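Local coordinates for protein probable oxidoreductase (Pseudomonas aeruginosa, PDB 4B7C) that is of unknown specific function but is probably an NADP-dependent oxidoreductase of the medium-chain dehydrogenase/reductase family, with a Rossmann-fold cofactor domain, at residues I41-E46 with D94-A99; P52-W57 with E318-L323. All coordinates share one frame; numbering follows the deposited sequence.

Contact 1. Residues I41-E46 with D94-A99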
# COMPACT_ATOMS: atom_id res chain seq x y z
N ILE B 41 31.70 18.07 17.32
CA ILE B 41 31.83 17.64 18.71
C ILE B 41 32.63 16.34 18.81
O ILE B 41 32.75 15.58 17.84
CB ILE B 41 30.46 17.46 19.39
CG1 ILE B 41 29.67 16.31 18.76
CG2 ILE B 41 29.68 18.77 19.35
CD1 ILE B 41 28.39 16.01 19.51
N LEU B 42 33.21 16.13 19.99
CA LEU B 42 33.90 14.88 20.34
C LEU B 42 33.09 14.20 21.42
O LEU B 42 32.86 14.77 22.50
CB LEU B 42 35.33 15.13 20.82
CG LEU B 42 36.04 13.98 21.58
CD1 LEU B 42 36.16 12.73 20.72
CD2 LEU B 42 37.41 14.35 22.14
N VAL B 43 32.66 12.97 21.13
CA VAL B 43 31.80 12.21 22.03
C VAL B 43 32.46 10.89 22.44
O VAL B 43 33.00 10.17 21.59
CB VAL B 43 30.44 11.87 21.40
CG1 VAL B 43 29.66 10.92 22.30
CG2 VAL B 43 29.62 13.13 21.12
N LYS B 44 32.44 10.60 23.74
CA LYS B 44 32.83 9.28 24.23
C LYS B 44 31.62 8.37 24.13
O LYS B 44 30.63 8.58 24.81
CB LYS B 44 33.33 9.33 25.68
CG LYS B 44 33.62 7.95 26.27
CD LYS B 44 34.82 7.26 25.61
CE LYS B 44 34.87 5.75 25.86
NZ LYS B 44 34.15 4.93 24.83
N ASN B 45 31.70 7.38 23.25
CA ASN B 45 30.57 6.48 23.05
C ASN B 45 30.41 5.54 24.25
O ASN B 45 31.38 4.94 24.70
CB ASN B 45 30.74 5.67 21.75
CG ASN B 45 30.74 6.55 20.51
OD1 ASN B 45 30.44 7.75 20.56
ND2 ASN B 45 31.06 5.94 19.36
N GLU B 46 29.19 5.43 24.75
CA GLU B 46 28.93 4.62 25.95
C GLU B 46 28.10 3.37 25.66
O GLU B 46 28.43 2.28 26.13
CB GLU B 46 28.24 5.46 27.02
CG GLU B 46 29.14 6.53 27.65
CD GLU B 46 29.01 6.74 29.15
OE1 GLU B 46 28.05 6.19 29.79
OE2 GLU B 46 29.91 7.47 29.70
N ASP B 94 27.28 17.19 28.29
CA ASP B 94 26.01 16.77 27.70
C ASP B 94 26.08 15.30 27.32
O ASP B 94 27.11 14.82 26.84
CB ASP B 94 25.66 17.56 26.42
CG ASP B 94 25.23 18.99 26.70
OD1 ASP B 94 24.97 19.33 27.87
OD2 ASP B 94 25.16 19.77 25.72
N TYR B 95 24.98 14.59 27.52
CA TYR B 95 24.79 13.28 26.94
C TYR B 95 23.92 13.43 25.71
O TYR B 95 22.90 14.12 25.72
CB TYR B 95 24.16 12.29 27.92
CG TYR B 95 25.13 11.84 28.97
CD1 TYR B 95 25.38 12.63 30.10
CD2 TYR B 95 25.84 10.64 28.84
CE1 TYR B 95 26.28 12.23 31.08
CE2 TYR B 95 26.74 10.24 29.81
CZ TYR B 95 26.96 11.04 30.92
OH TYR B 95 27.85 10.64 31.89
N VAL B 96 24.32 12.74 24.64
CA VAL B 96 23.64 12.85 23.36
C VAL B 96 23.29 11.49 22.76
O VAL B 96 23.95 10.48 23.03
CB VAL B 96 24.49 13.63 22.32
CG1 VAL B 96 24.67 15.07 22.74
CG2 VAL B 96 25.85 12.98 22.07
N ASN B 97 22.22 11.49 21.97
CA ASN B 97 21.82 10.38 21.10
C ASN B 97 22.12 10.78 19.67
O ASN B 97 21.83 11.90 19.26
CB ASN B 97 20.33 10.07 21.25
CG ASN B 97 19.84 8.99 20.30
OD1 ASN B 97 19.89 9.14 19.07
ND2 ASN B 97 19.32 7.90 20.86
N GLY B 98 22.72 9.89 18.91
CA GLY B 98 23.06 10.18 17.51
C GLY B 98 23.73 9.01 16.83
O GLY B 98 23.89 7.94 17.42
N ALA B 99 24.08 9.21 15.56
CA ALA B 99 24.78 8.19 14.78
C ALA B 99 26.24 8.24 15.20
O ALA B 99 27.05 8.91 14.57
CB ALA B 99 24.63 8.45 13.27

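Contact 2. Residues P52-W57 with E318-L323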
# COMPACT_ATOMS: atom_id res chain seq x y z
N PRO B 52 18.37 -4.60 13.51
CA PRO B 52 18.29 -5.37 12.25
C PRO B 52 18.53 -4.53 11.00
O PRO B 52 19.05 -5.04 10.00
CB PRO B 52 16.86 -5.92 12.27
CG PRO B 52 16.50 -5.97 13.71
CD PRO B 52 17.16 -4.76 14.32
N ALA B 53 18.14 -3.25 11.06
CA ALA B 53 18.36 -2.31 9.94
C ALA B 53 19.83 -2.23 9.54
O ALA B 53 20.15 -1.85 8.40
CB ALA B 53 17.82 -0.93 10.27
N MET B 54 20.72 -2.61 10.45
CA MET B 54 22.17 -2.64 10.16
C MET B 54 22.52 -3.53 8.96
O MET B 54 23.47 -3.27 8.22
CB MET B 54 22.96 -3.13 11.37
CG MET B 54 23.18 -2.06 12.42
SD MET B 54 23.93 -2.67 13.91
CE MET B 54 24.93 -1.29 14.48
N ARG B 55 21.73 -4.58 8.78
CA ARG B 55 21.92 -5.48 7.64
C ARG B 55 21.70 -4.74 6.30
O ARG B 55 22.49 -4.85 5.34
CB ARG B 55 21.02 -6.71 7.82
CG ARG B 55 21.49 -7.97 7.07
CD ARG B 55 22.94 -8.27 7.02
NE ARG B 55 23.26 -9.10 5.86
CZ ARG B 55 23.51 -8.69 4.62
NH1 ARG B 55 23.51 -7.40 4.29
NH2 ARG B 55 23.77 -9.60 3.68
N GLY B 56 20.65 -3.92 6.25
CA GLY B 56 20.38 -3.10 5.08
C GLY B 56 21.47 -2.07 4.83
O GLY B 56 21.83 -1.78 3.68
N TRP B 57 21.99 -1.49 5.91
CA TRP B 57 23.03 -0.44 5.80
C TRP B 57 24.30 -0.97 5.22
O TRP B 57 25.11 -0.21 4.67
CB TRP B 57 23.34 0.18 7.15
CG TRP B 57 22.15 0.76 7.86
CD1 TRP B 57 20.95 1.16 7.31
CD2 TRP B 57 22.04 1.06 9.29
NE1 TRP B 57 20.11 1.63 8.28
CE2 TRP B 57 20.70 1.61 9.49
CE3 TRP B 57 22.87 0.93 10.39
CZ2 TRP B 57 20.24 1.99 10.74
CZ3 TRP B 57 22.40 1.31 11.65
CH2 TRP B 57 21.11 1.83 11.82
N GLU B 318 30.06 -10.66 16.67
CA GLU B 318 29.34 -11.82 17.19
C GLU B 318 28.00 -11.38 17.74
O GLU B 318 27.00 -12.03 17.49
CB GLU B 318 30.09 -12.59 18.29
CG GLU B 318 30.59 -11.85 19.51
CD GLU B 318 32.06 -11.48 19.42
OE1 GLU B 318 32.38 -10.81 18.43
OE2 GLU B 318 32.89 -11.84 20.32
N THR B 319 28.03 -10.30 18.52
CA THR B 319 26.82 -9.79 19.17
C THR B 319 25.78 -9.41 18.14
O THR B 319 24.60 -9.65 18.34
CB THR B 319 27.13 -8.59 20.09
OG1 THR B 319 28.14 -8.95 21.05
CG2 THR B 319 25.86 -8.14 20.80
N LEU B 320 26.23 -8.86 17.03
CA LEU B 320 25.34 -8.54 15.90
C LEU B 320 24.54 -9.74 15.37
O LEU B 320 23.37 -9.60 15.01
CB LEU B 320 26.13 -7.90 14.75
CG LEU B 320 25.27 -7.30 13.62
CD1 LEU B 320 24.25 -6.29 14.14
CD2 LEU B 320 26.09 -6.66 12.51
N LEU B 321 25.18 -10.91 15.31
CA LEU B 321 24.53 -12.15 14.85
C LEU B 321 23.39 -12.59 15.75
O LEU B 321 22.40 -13.14 15.26
CB LEU B 321 25.53 -13.30 14.74
CG LEU B 321 26.55 -13.06 13.62
CD1 LEU B 321 27.42 -14.28 13.37
CD2 LEU B 321 25.88 -12.62 12.33
N LYS B 322 23.51 -12.29 17.04
CA LYS B 322 22.48 -12.61 18.03
C LYS B 322 21.15 -11.96 17.68
O LYS B 322 20.08 -12.41 18.10
CB LYS B 322 22.95 -12.16 19.42
CG LYS B 322 22.01 -12.42 20.57
CD LYS B 322 22.60 -11.96 21.90
CE LYS B 322 21.77 -12.38 23.10
NZ LYS B 322 22.31 -11.76 24.35
N LEU B 323 21.23 -10.87 16.93
CA LEU B 323 20.06 -10.13 16.48
C LEU B 323 19.20 -10.98 15.54
O LEU B 323 17.97 -10.86 15.53
CB LEU B 323 20.52 -8.86 15.76
CG LEU B 323 19.68 -7.60 15.98
CD1 LEU B 323 19.08 -7.50 17.37
CD2 LEU B 323 20.54 -6.38 15.70

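Contact 1. Residues I41-E46 with D94-A99
Val43 and Val96 face each other within the mixed sheet of the GroES-like domain, each with its CB directed at the other segment. Their side chains meet at a slant, methyl to methyl, Val43 CG2 lying 3.9 Å from Val96 CG2. On Val43, CG1 is anti to the backbone N (chi1 172°), which places CG2 beside that N and on the side from which Val96 comes. Short branched side chains suit the place: the CA atoms of Val43 and Val96 are 8.3 Å apart, and a methyl from each is enough to bridge that distance. At the next pair outward the chemistry changes. Glu46 brings OE2 to the edge of the Tyr95 ring, near its plane and 4.2 Å from CE2, a loose approach rather than a hydrogen bond. Both residues are partly exposed, as befits a carboxylate and a phenol, and Leu123 touches both. No hydrogen bond links the two segments, because strands 41-49 and 95-97 are not neighbours in the sheet. Each pairs antiparallel with strand 77-85, whose Val82 packs on Val96, while strand 105-108 pairs with 41-49 and strand 114-116 with 95-97.

Contact 2. Residues P52-W57 with E318-L323
Pro52 O, on the residue that packs on Leu323, accepts a backbone hydrogen bond from Arg55 N at 3.0 Å. The bond links residues three apart and helps form the turn about the start of helix 53-58 of the GroES-like domain. Proline suits such a turn, because early N-H groups have no carbonyl of the same helix to bond to and proline lacks the N-H altogether. The partner is residues 318-323, on helix 316-321 late in the chain, so residues far apart in sequence come together through apolar side chains, with no hydrogen bond between the segments. Met54 and Leu320 form one half of the contact. Met54 sets out toward the other segment, CG anti to its carbonyl carbon (chi1 -80°), and runs out extended before bending at chi3. Its SD rests 3.6 Å from Leu320 CD1. Leu320 itself does not set out toward the other helix; with CG anti to the backbone N (chi1 -170°), the end of the chain swings nearer and CD1 does the touching. The two side chains are buried and lie askew to each other, and a flexible thioether adapts well to a branched leucine. The CA of Met54 lies over one face of the Trp57 ring, 3.5 Å above the plane and toward the rim, while Arg75 makes a cation-pi contact with that indole. On the other helix, Thr319 packs on Leu50 and on Leu332 of strand 331-335, which Leu323 also touches. The second half is Leu323 against the pyrrolidine ring, which it crosses at about a right angle; its branched end lies well against the apolar proline ring. Leu323 CD2 is 4.0 Å from Pro52 CD. The same methyl comes closer still to the ring nitrogen, with Leu323 CD2 3.6 Å from Pro52 N.

In the fold
Contacts 1 and 2 follow one run of chain: strand 41-49 supplies the first segment of contact 1 and is followed by helix 53-58, which supplies the first of contact 2. Their segments alternate in sequence. Their centres are about 21 Å apart and their nearest atoms about 8 Å, without touching. A second tie is that helix 316-321 of contact 2 is followed by strand 331-335, which pairs antiparallel with strand 41-49. The centre of contact 2 is about 11 Å from that of the chain, that of contact 1 about 19 Å. In relatives the active site lies between the GroES-like and Rossmann domains, probably also here, but neither contact can be placed at it.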